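Local coordinates for protein chitosanase (Gynuella sunshinyii YC6258, PDB 6X2Q) that probably hydrolyses chitosan as a family 46 glycoside hydrolase and is seen holding glucosamine units of a bound chitosan oligomer, at residues Gly169-Gly174 with Arg178-Thr183; Asp35-Thr40 with Asp202-Ser207; Val211-Lys216 with Ile231-Asp236. One frame throughout, in Å; residues are numbered along the deposited sequence.

Overall arrangement
Interaction 2 is buried and lies at the sugar-binding site, its centre about 13 Å from the centre of the chain. Interactions 1 and 3 are partly buried, with centres about 22 and 16 Å out. Interaction 1 folds a loop back on helix 177-193 through a proline over an indole face and a carbonyl at its edge, whereas interaction 3 joins helix 209-219 to a hairpin turn by hydroxyls and one water. Interaction 2 meets the sugars with charged and aromatic groups. Helix 177-193 is shared: its later residues pack on Trp-204 of interaction 2 and on the helix of interaction 3. Lys-182 CG lies 3.8 Å from Met-215 SD, and Glu-206 O 3.6 Å from Trp-234 CH2.

Interaction 1. Residues Gly169-Gly174 with Arg178-Thr183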
loop_
_atom_site.group_PDB
_atom_site.type_symbol
_atom_site.label_atom_id
_atom_site.label_comp_id
_atom_site.label_asym_id
_atom_site.label_seq_id
_atom_site.Cartn_x
_atom_site.Cartn_y
_atom_site.Cartn_z
ATOM N N GLY A 169 -17.110 5.748 -17.903
ATOM C CA GLY A 169 -17.970 5.585 -16.753
ATOM C C GLY A 169 -17.431 4.539 -15.776
ATOM O O GLY A 169 -16.298 4.058 -15.879
ATOM N N ILE A 170 -18.275 4.191 -14.810
ATOM C CA ILE A 170 -17.911 3.327 -13.690
ATOM C C ILE A 170 -18.769 2.072 -13.782
ATOM O O ILE A 170 -19.769 2.033 -14.523
ATOM C CB ILE A 170 -18.087 4.047 -12.331
ATOM C CG1 ILE A 170 -19.569 4.309 -12.042
ATOM C CG2 ILE A 170 -17.271 5.311 -12.310
ATOM C CD1 ILE A 170 -19.843 4.922 -10.675
ATOM N N PRO A 171 -18.392 1.009 -13.049
ATOM C CA PRO A 171 -19.188 -0.230 -13.114
ATOM C C PRO A 171 -20.629 -0.062 -12.670
ATOM O O PRO A 171 -21.528 -0.661 -13.271
ATOM C CB PRO A 171 -18.411 -1.188 -12.202
ATOM C CG PRO A 171 -16.999 -0.718 -12.307
ATOM C CD PRO A 171 -17.099 0.787 -12.365
ATOM N N ALA A 172 -20.877 0.755 -11.647
ATOM C CA ALA A 172 -22.243 1.017 -11.213
ATOM C C ALA A 172 -23.066 1.712 -12.289
ATOM O O ALA A 172 -24.293 1.757 -12.180
ATOM C CB ALA A 172 -22.242 1.873 -9.940
ATOM N N GLU A 173 -22.421 2.274 -13.309
ATOM C CA GLU A 173 -23.123 2.855 -14.437
ATOM C C GLU A 173 -23.248 1.883 -15.601
ATOM O O GLU A 173 -23.760 2.263 -16.655
ATOM C CB GLU A 173 -22.433 4.144 -14.890
ATOM C CG GLU A 173 -22.592 5.291 -13.900
ATOM C CD GLU A 173 -21.628 6.433 -14.162
ATOM O OE1 GLU A 173 -20.723 6.265 -15.011
ATOM O OE2 GLU A 173 -21.777 7.492 -13.516
ATOM N N GLY A 174 -22.806 0.636 -15.435
ATOM C CA GLY A 174 -22.947 -0.365 -16.467
ATOM C C GLY A 174 -21.707 -0.632 -17.299
ATOM O O GLY A 174 -21.746 -1.527 -18.149
ATOM N N ARG A 178 -14.706 -5.738 -15.592
ATOM C CA ARG A 178 -13.420 -6.260 -16.031
ATOM C C ARG A 178 -12.736 -5.295 -16.985
ATOM O O ARG A 178 -11.508 -5.162 -16.964
ATOM C CB ARG A 178 -13.587 -7.624 -16.693
ATOM C CG ARG A 178 -13.760 -8.772 -15.701
ATOM C CD ARG A 178 -14.273 -10.011 -16.421
ATOM N NE ARG A 178 -15.454 -9.685 -17.204
ATOM C CZ ARG A 178 -16.057 -10.554 -18.012
ATOM N NH1 ARG A 178 -15.562 -11.782 -18.140
ATOM N NH2 ARG A 178 -17.137 -10.197 -18.697
ATOM N N ARG A 179 -13.516 -4.614 -17.827
ATOM C CA ARG A 179 -12.949 -3.600 -18.712
ATOM C C ARG A 179 -12.409 -2.419 -17.905
ATOM O O ARG A 179 -11.305 -1.919 -18.170
ATOM C CB ARG A 179 -14.003 -3.139 -19.726
ATOM C CG ARG A 179 -13.421 -2.379 -20.918
ATOM C CD ARG A 179 -14.374 -2.353 -22.112
ATOM N NE ARG A 179 -15.201 -1.152 -22.080
ATOM C CZ ARG A 179 -14.806 0.039 -22.518
ATOM N NH1 ARG A 179 -13.601 0.178 -23.048
ATOM N NH2 ARG A 179 -15.618 1.091 -22.435
ATOM N N TRP A 180 -13.186 -1.952 -16.920
ATOM C CA TRP A 180 -12.723 -0.862 -16.067
ATOM C C TRP A 180 -11.448 -1.255 -15.342
ATOM O O TRP A 180 -10.498 -0.468 -15.268
ATOM C CB TRP A 180 -13.807 -0.472 -15.063
ATOM C CG TRP A 180 -13.489 0.786 -14.287
ATOM C CD1 TRP A 180 -14.000 2.032 -14.510
ATOM C CD2 TRP A 180 -12.614 0.909 -13.153
ATOM N NE1 TRP A 180 -13.485 2.925 -13.597
ATOM C CE2 TRP A 180 -12.627 2.261 -12.761
ATOM C CE3 TRP A 180 -11.808 0.010 -12.443
ATOM C CZ2 TRP A 180 -11.860 2.741 -11.691
ATOM C CZ3 TRP A 180 -11.050 0.484 -11.376
ATOM C CH2 TRP A 180 -11.077 1.840 -11.017
ATOM N N LEU A 181 -11.405 -2.485 -14.826
ATOM C CA LEU A 181 -10.249 -2.955 -14.074
ATOM C C LEU A 181 -9.023 -3.088 -14.970
ATOM O O LEU A 181 -7.913 -2.751 -14.555
ATOM C CB LEU A 181 -10.567 -4.292 -13.381
ATOM C CG LEU A 181 -9.454 -4.930 -12.525
ATOM C CD1 LEU A 181 -8.894 -3.935 -11.514
ATOM C CD2 LEU A 181 -9.885 -6.223 -11.831
ATOM N N LYS A 182 -9.198 -3.586 -16.195
ATOM C CA LYS A 182 -8.045 -3.741 -17.079
ATOM C C LYS A 182 -7.442 -2.382 -17.428
ATOM O O LYS A 182 -6.213 -2.208 -17.431
ATOM C CB LYS A 182 -8.456 -4.494 -18.339
ATOM C CG LYS A 182 -7.297 -5.147 -19.076
ATOM C CD LYS A 182 -7.546 -5.168 -20.561
ATOM C CE LYS A 182 -7.442 -6.583 -21.145
ATOM N NZ LYS A 182 -7.324 -6.535 -22.645
ATOM N N THR A 183 -8.304 -1.404 -17.692
ATOM C CA THR A 183 -7.852 -0.046 -17.938
ATOM C C THR A 183 -7.112 0.517 -16.723
ATOM O O THR A 183 -6.056 1.152 -16.864
ATOM C CB THR A 183 -9.063 0.816 -18.297
ATOM O OG1 THR A 183 -9.747 0.228 -19.414
ATOM C CG2 THR A 183 -8.643 2.213 -18.657
#
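Trp-180 receives Pro-171 over a face of its indole and Gly-169 at its edge, and these three residues supply nearly all of the 123 Å² buried here. The setting is local: 169-174 belongs to the loop leaving helix 156-167, and 178-183 is the early part of helix 177-193, so the loop doubles back on the helix it leads into. Proline CD makes the CH-pi contact. It sits 4.2 Å from the centroid of the Trp-180 five-membered ring and only 20° off the ring normal, which places it over the pyrrole part and not beside it. At the rim, Gly-169 O lies in the ring plane, 3.4 Å from Trp-180 CD1, so the carbonyl faces a C-H edge. The indole comes to this position because Trp-180 CG is anti to its own backbone nitrogen (chi1 -171°), while its CB points toward the loop. The pyrrole nitrogen, NE1, is satisfied by Thr-164 OG1 of helix 156-167, and the ring also meets that of Phe-184. The loop has its own stiffening: residues 171-173 form a 3-10 turn in which Glu-173 N bonds Ile-170 O at 2.9 Å. Glu-173 also returns OE1 to Ile-170 N at 3.2 Å, the N-H meeting the carboxylate from above its plane. With no direct polar bond between the two segments, the chemistry implies a junction that rests on the fit of proline and the Gly-169 carbonyl against the indole, while the bond from NE1 to the preceding helix probably helps to fix how the ring is turned.

Interaction 2. Residues Asp35-Thr40 with Asp202-Ser207; sequences DGRGIT and DEWSES. With GCS (2-amino-2-deoxy-beta-D-glucopyranose), chain C; GCS (2-amino-2-deoxy-beta-D-glucopyranose), chain B.
Arg-37 reaches across to Trp-204 in the sugar pocket of this family 46 hydrolase, beginning from an Asx turn in which Asp-35 OD1 accepts from Arg-37 N at 3.0 Å. The arginine CB points toward helix 201-205, and the chain then runs extended from CG to NE (chi3 178°), which brings the guanidinium alongside both glucosamines. CD passes O5 of the chain B sugar and C3 of the chain C sugar. NE gives a weak but fairly straight bond, 159° at the hydrogen, to O6 of the chain B sugar. C3 of the chain C sugar stands 3.3 Å above one face of the guanidinium, offset toward its rim, with CZ among the nearest atoms. NH1 is modelled too near the sugar amine, so its place is less sure; as built, it bonds Thr-200 OG1 and makes a weak salt bridge with Asp-35 OD2. NH2 ends 3.2 Å from Trp-204 CZ2, an oblique approach with guanidinium and indole planes 20° apart. Nearby, Asp-35 CB packs on Glu-203 CG at 3.6 Å, and Glu-203 OE2 accepts a weak bond from O1 of the chain C sugar. Asp-35 and Glu-203 supply carboxylates, Arg-37 a guanidinium and Trp-204 an indole. The indole grips the same sugar by its edge: Trp-204 NE1 donates to O3 of the chain C glucosamine at 2.8 Å.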
loop_
_atom_site.group_PDB
_atom_site.type_symbol
_atom_site.label_atom_id
_atom_site.label_comp_id
_atom_site.label_asym_id
_atom_site.label_seq_id
_atom_site.Cartn_x
_atom_site.Cartn_y
_atom_site.Cartn_z
ATOM N N ASP A 35 14.051 7.308 -2.227
ATOM C CA ASP A 35 12.885 7.532 -3.070
ATOM C C ASP A 35 12.223 8.861 -2.749
ATOM O O ASP A 35 11.082 9.092 -3.164
ATOM C CB ASP A 35 11.870 6.388 -2.918
ATOM C CG ASP A 35 11.346 6.222 -1.462
ATOM O OD1 ASP A 35 11.860 6.891 -0.525
ATOM O OD2 ASP A 35 10.404 5.416 -1.258
ATOM N N GLY A 36 12.902 9.727 -2.006
ATOM C CA GLY A 36 12.336 10.982 -1.562
ATOM C C GLY A 36 11.438 10.901 -0.340
ATOM O O GLY A 36 10.855 11.922 0.051
ATOM N N ARG A 37 11.291 9.733 0.277
ATOM C CA ARG A 37 10.317 9.573 1.349
ATOM C C ARG A 37 10.971 9.376 2.712
ATOM O O ARG A 37 10.262 9.223 3.712
ATOM C CB ARG A 37 9.372 8.408 1.016
ATOM C CG ARG A 37 8.546 8.650 -0.277
ATOM C CD ARG A 37 7.334 7.698 -0.408
ATOM N NE ARG A 37 6.547 7.967 -1.616
ATOM C CZ ARG A 37 6.806 7.439 -2.817
ATOM N NH1 ARG A 37 7.833 6.610 -2.966
ATOM N NH2 ARG A 37 6.047 7.737 -3.871
ATOM N N GLY A 38 12.301 9.399 2.779
ATOM C CA GLY A 38 12.990 9.228 4.050
ATOM C C GLY A 38 13.066 7.771 4.438
ATOM O O GLY A 38 13.481 6.917 3.640
ATOM N N ILE A 39 12.664 7.479 5.669
ATOM C CA ILE A 39 12.587 6.111 6.161
ATOM C C ILE A 39 11.215 5.546 5.820
ATOM O O ILE A 39 10.186 6.186 6.085
ATOM C CB ILE A 39 12.841 6.057 7.677
ATOM C CG1 ILE A 39 14.141 6.782 8.016
ATOM C CG2 ILE A 39 12.855 4.604 8.165
ATOM C CD1 ILE A 39 14.652 6.537 9.421
ATOM N N THR A 40 11.205 4.350 5.233
ATOM C CA THR A 40 9.996 3.590 4.946
ATOM C C THR A 40 9.928 2.421 5.913
ATOM O O THR A 40 10.899 1.669 6.033
ATOM C CB THR A 40 10.002 3.077 3.498
ATOM O OG1 THR A 40 9.869 4.187 2.604
ATOM C CG2 THR A 40 8.852 2.082 3.256
ATOM N N ASP A 202 12.793 5.352 -9.995
ATOM C CA ASP A 202 13.512 4.085 -9.889
ATOM C C ASP A 202 12.760 3.093 -9.008
ATOM O O ASP A 202 12.598 1.923 -9.373
ATOM C CB ASP A 202 14.916 4.314 -9.319
ATOM C CG ASP A 202 15.843 5.027 -10.285
ATOM O OD1 ASP A 202 16.823 5.639 -9.790
ATOM O OD2 ASP A 202 15.606 4.963 -11.521
ATOM N N GLU A 203 12.340 3.534 -7.814
ATOM C CA GLU A 203 11.597 2.662 -6.908
ATOM C C GLU A 203 10.366 2.091 -7.596
ATOM O O GLU A 203 10.160 0.874 -7.630
ATOM C CB GLU A 203 11.186 3.440 -5.656
ATOM C CG GLU A 203 12.032 3.177 -4.443
ATOM C CD GLU A 203 11.825 1.791 -3.867
ATOM O OE1 GLU A 203 12.716 0.931 -4.049
ATOM O OE2 GLU A 203 10.776 1.562 -3.225
ATOM N N TRP A 204 9.546 2.962 -8.175
ATOM C CA TRP A 204 8.268 2.517 -8.709
ATOM C C TRP A 204 8.442 1.726 -10.001
ATOM O O TRP A 204 7.761 0.713 -10.210
ATOM C CB TRP A 204 7.364 3.723 -8.928
ATOM C CG TRP A 204 6.656 4.157 -7.689
ATOM C CD1 TRP A 204 6.880 3.718 -6.411
ATOM C CD2 TRP A 204 5.598 5.115 -7.609
ATOM N NE1 TRP A 204 6.024 4.352 -5.537
ATOM C CE2 TRP A 204 5.222 5.209 -6.251
ATOM C CE3 TRP A 204 4.929 5.902 -8.553
ATOM C CZ2 TRP A 204 4.204 6.056 -5.820
ATOM C CZ3 TRP A 204 3.911 6.738 -8.124
ATOM C CH2 TRP A 204 3.561 6.812 -6.771
ATOM N N SER A 205 9.350 2.171 -10.877
ATOM C CA SER A 205 9.565 1.474 -12.139
ATOM C C SER A 205 9.918 0.002 -11.919
ATOM O O SER A 205 9.428 -0.874 -12.636
ATOM C CB SER A 205 10.664 2.171 -12.944
ATOM O OG SER A 205 10.780 1.555 -14.212
ATOM N N GLU A 206 10.753 -0.292 -10.928
ATOM C CA GLU A 206 11.117 -1.673 -10.636
ATOM C C GLU A 206 10.000 -2.460 -9.953
ATOM O O GLU A 206 10.192 -3.646 -9.655
ATOM C CB GLU A 206 12.366 -1.700 -9.754
ATOM C CG GLU A 206 13.592 -1.081 -10.405
ATOM C CD GLU A 206 14.889 -1.538 -9.753
ATOM O OE1 GLU A 206 15.400 -2.616 -10.143
ATOM O OE2 GLU A 206 15.391 -0.828 -8.849
ATOM N N SER A 207 8.855 -1.847 -9.672
ATOM C CA SER A 207 7.796 -2.531 -8.944
ATOM C C SER A 207 6.609 -2.920 -9.827
ATOM O O SER A 207 5.561 -3.291 -9.299
ATOM C CB SER A 207 7.313 -1.655 -7.790
ATOM O OG SER A 207 6.303 -0.761 -8.246
HETATM C C1 GCS C . 7.574 2.820 -0.815
HETATM C C2 GCS C . 7.099 3.482 -2.223
HETATM C C3 GCS C . 5.778 4.257 -1.733
HETATM C C4 GCS C . 4.830 3.544 -0.707
HETATM C C5 GCS C . 5.253 2.534 0.372
HETATM C C6 GCS C . 4.328 1.670 0.434
HETATM N N2 GCS C . 8.015 4.275 -2.819
HETATM O O1 GCS C . 8.602 2.023 -1.246
HETATM O O3 GCS C . 4.993 4.230 -2.944
HETATM O O5 GCS C . 6.601 2.134 -0.110
HETATM O O6 GCS C . 4.814 0.427 0.969
HETATM C C1 GCS B . 3.377 5.562 0.383
HETATM C C2 GCS B . 3.030 6.313 1.653
HETATM C C3 GCS B . 1.773 7.102 1.427
HETATM C C4 GCS B . 1.929 8.094 0.286
HETATM C C5 GCS B . 2.643 7.321 -0.828
HETATM C C6 GCS B . 3.053 8.108 -2.043
HETATM N N2 GCS B . 2.938 5.500 2.811
HETATM O O1 GCS B . 4.555 4.757 0.391
HETATM O O3 GCS B . 1.535 7.776 2.596
HETATM O O4 GCS B . 1.011 8.816 0.197
HETATM O O5 GCS B . 3.779 6.618 -0.397
HETATM O O6 GCS B . 3.540 9.371 -1.736
#

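Interaction 3. Residues Val211-Lys216 with Ile231-Asp236; sequences VDSLMK and ISTWGD
The tip of the hairpin formed by strands 229-231 and 238-240 docks on helix 209-219, with Ser-213 meeting Thr-233 and Lys-216 facing Ile-231 and Ser-232. The tip contains a type I beta turn from Ser-232 to Gly-235, closed by Gly-235 N to Ser-232 O at 3.0 Å, and Thr-233 is its second residue. The direct link is between two hydroxyls: Ser-213 OG and Thr-233 OG1 lie 2.9 Å apart, and either could be the donor. Both oxygens stand anti to their own carbonyl carbons (chi1 -67° in Ser-213, -48° in Thr-233); for Ser-213, whose CB points at the turn, this leaves OG at the interface. Thr-233 CG2 instead sits over a face of the neighbouring Trp-234 ring, near its rim.

One water supplies the second link. It lies 3.0 Å from Ser-213 OG, accepts from Lys-216 NZ at 3.1 Å and accepts from the backbone Ser-232 N at 3.0 Å, so it joins two helix side chains to the turn's main chain. Lys-216 lies one helical turn beyond Ser-213; its chain bends at chi3 (83°) on the way to the hairpin, where NZ also bonds Arg-230 O. Ser-213 and Thr-233 both touch Phe-18 of helix 5-20, which flanks the interface, and Trp-234 NE1 bonds the carbonyl of that same phenylalanine. The two segments bury 162 Å² between them. The named bonds across the joint are polar, while Ile-231 adds buried apolar surface; the hydroxyl pair and the three-partner water help to hold the hairpin to the helix, and the lysine ammonium, probably charged, is met by the water and a main-chain oxygen.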
loop_
_atom_site.group_PDB
_atom_site.type_symbol
_atom_site.label_atom_id
_atom_site.label_comp_id
_atom_site.label_asym_id
_atom_site.label_seq_id
_atom_site.Cartn_x
_atom_site.Cartn_y
_atom_site.Cartn_z
ATOM N N VAL A 211 1.710 -5.134 -10.802
ATOM C CA VAL A 211 0.575 -4.868 -11.676
ATOM C C VAL A 211 0.414 -6.017 -12.658
ATOM O O VAL A 211 -0.714 -6.447 -12.961
ATOM C CB VAL A 211 0.749 -3.518 -12.398
ATOM C CG1 VAL A 211 -0.435 -3.234 -13.319
ATOM C CG2 VAL A 211 0.944 -2.373 -11.392
ATOM N N ASP A 212 1.544 -6.562 -13.134
ATOM C CA ASP A 212 1.493 -7.752 -13.980
ATOM C C ASP A 212 0.811 -8.904 -13.257
ATOM O O ASP A 212 0.018 -9.632 -13.857
ATOM C CB ASP A 212 2.902 -8.164 -14.430
ATOM C CG ASP A 212 3.586 -7.111 -15.312
ATOM O OD1 ASP A 212 2.886 -6.338 -16.015
ATOM O OD2 ASP A 212 4.840 -7.045 -15.284
ATOM N N SER A 213 1.080 -9.077 -11.957
ATOM C CA SER A 213 0.439 -10.180 -11.232
ATOM C C SER A 213 -1.075 -9.986 -11.141
ATOM O O SER A 213 -1.843 -10.930 -11.346
ATOM C CB SER A 213 1.034 -10.317 -9.834
ATOM O OG SER A 213 2.382 -10.739 -9.897
ATOM N N LEU A 214 -1.528 -8.770 -10.825
ATOM C CA LEU A 214 -2.964 -8.521 -10.819
ATOM C C LEU A 214 -3.569 -8.714 -12.208
ATOM O O LEU A 214 -4.694 -9.213 -12.339
ATOM C CB LEU A 214 -3.240 -7.114 -10.299
ATOM C CG LEU A 214 -2.761 -6.784 -8.879
ATOM C CD1 LEU A 214 -2.780 -5.273 -8.633
ATOM C CD2 LEU A 214 -3.613 -7.508 -7.861
ATOM N N MET A 215 -2.855 -8.291 -13.256
ATOM C CA MET A 215 -3.329 -8.514 -14.617
ATOM C C MET A 215 -3.411 -10.004 -14.939
ATOM O O MET A 215 -4.340 -10.451 -15.622
ATOM C CB MET A 215 -2.416 -7.794 -15.619
ATOM C CG MET A 215 -2.871 -7.913 -17.057
ATOM S SD MET A 215 -4.373 -6.959 -17.373
ATOM C CE MET A 215 -3.729 -5.284 -17.429
ATOM N N LYS A 216 -2.435 -10.786 -14.470
ATOM C CA LYS A 216 -2.448 -12.225 -14.700
ATOM C C LYS A 216 -3.693 -12.862 -14.069
ATOM O O LYS A 216 -4.417 -13.626 -14.726
ATOM C CB LYS A 216 -1.149 -12.832 -14.157
ATOM C CG LYS A 216 -0.992 -14.346 -14.333
ATOM C CD LYS A 216 0.086 -14.936 -13.389
ATOM C CE LYS A 216 -0.462 -15.230 -11.964
ATOM N NZ LYS A 216 0.479 -16.061 -11.124
ATOM N N ILE A 231 1.251 -16.643 -6.777
ATOM C CA ILE A 231 1.945 -15.375 -6.966
ATOM C C ILE A 231 3.429 -15.670 -7.126
ATOM O O ILE A 231 4.017 -16.358 -6.285
ATOM C CB ILE A 231 1.712 -14.415 -5.783
ATOM C CG1 ILE A 231 0.218 -14.140 -5.589
ATOM C CG2 ILE A 231 2.443 -13.110 -6.028
ATOM C CD1 ILE A 231 -0.415 -13.356 -6.752
ATOM N N SER A 232 4.042 -15.143 -8.194
ATOM C CA SER A 232 5.478 -15.336 -8.399
ATOM C C SER A 232 6.147 -14.069 -8.919
ATOM O O SER A 232 7.097 -14.141 -9.707
ATOM C CB SER A 232 5.756 -16.498 -9.356
ATOM O OG SER A 232 4.871 -16.472 -10.454
ATOM N N THR A 233 5.663 -12.913 -8.474
ATOM C CA THR A 233 6.113 -11.588 -8.880
ATOM C C THR A 233 7.626 -11.453 -9.005
ATOM O O THR A 233 8.115 -10.838 -9.956
ATOM C CB THR A 233 5.599 -10.554 -7.876
ATOM O OG1 THR A 233 4.196 -10.769 -7.644
ATOM C CG2 THR A 233 5.841 -9.131 -8.391
ATOM N N TRP A 234 8.380 -12.023 -8.062
ATOM C CA TRP A 234 9.827 -11.828 -8.011
ATOM C C TRP A 234 10.604 -13.088 -8.360
ATOM O O TRP A 234 11.782 -13.199 -8.001
ATOM C CB TRP A 234 10.251 -11.340 -6.628
ATOM C CG TRP A 234 9.590 -10.078 -6.196
ATOM C CD1 TRP A 234 8.531 -9.955 -5.334
ATOM C CD2 TRP A 234 9.952 -8.747 -6.585
ATOM N NE1 TRP A 234 8.208 -8.628 -5.173
ATOM C CE2 TRP A 234 9.070 -7.865 -5.922
ATOM C CE3 TRP A 234 10.944 -8.212 -7.424
ATOM C CZ2 TRP A 234 9.150 -6.471 -6.073
ATOM C CZ3 TRP A 234 11.018 -6.830 -7.577
ATOM C CH2 TRP A 234 10.123 -5.977 -6.909
ATOM N N GLY A 235 9.970 -14.041 -9.040
ATOM C CA GLY A 235 10.621 -15.294 -9.361
ATOM C C GLY A 235 10.195 -16.414 -8.432
ATOM O O GLY A 235 9.877 -17.516 -8.889
ATOM N N ASP A 236 10.173 -16.146 -7.127
ATOM C CA ASP A 236 9.760 -17.154 -6.156
ATOM C C ASP A 236 8.266 -17.430 -6.273
ATOM O O ASP A 236 7.459 -16.499 -6.363
ATOM C CB ASP A 236 10.097 -16.690 -4.745
ATOM C CG ASP A 236 11.550 -16.348 -4.589
ATOM O OD1 ASP A 236 12.322 -17.231 -4.163
ATOM O OD2 ASP A 236 11.917 -15.198 -4.910
HETATM O O HOH W 1 2.323 -13.700 -10.243
#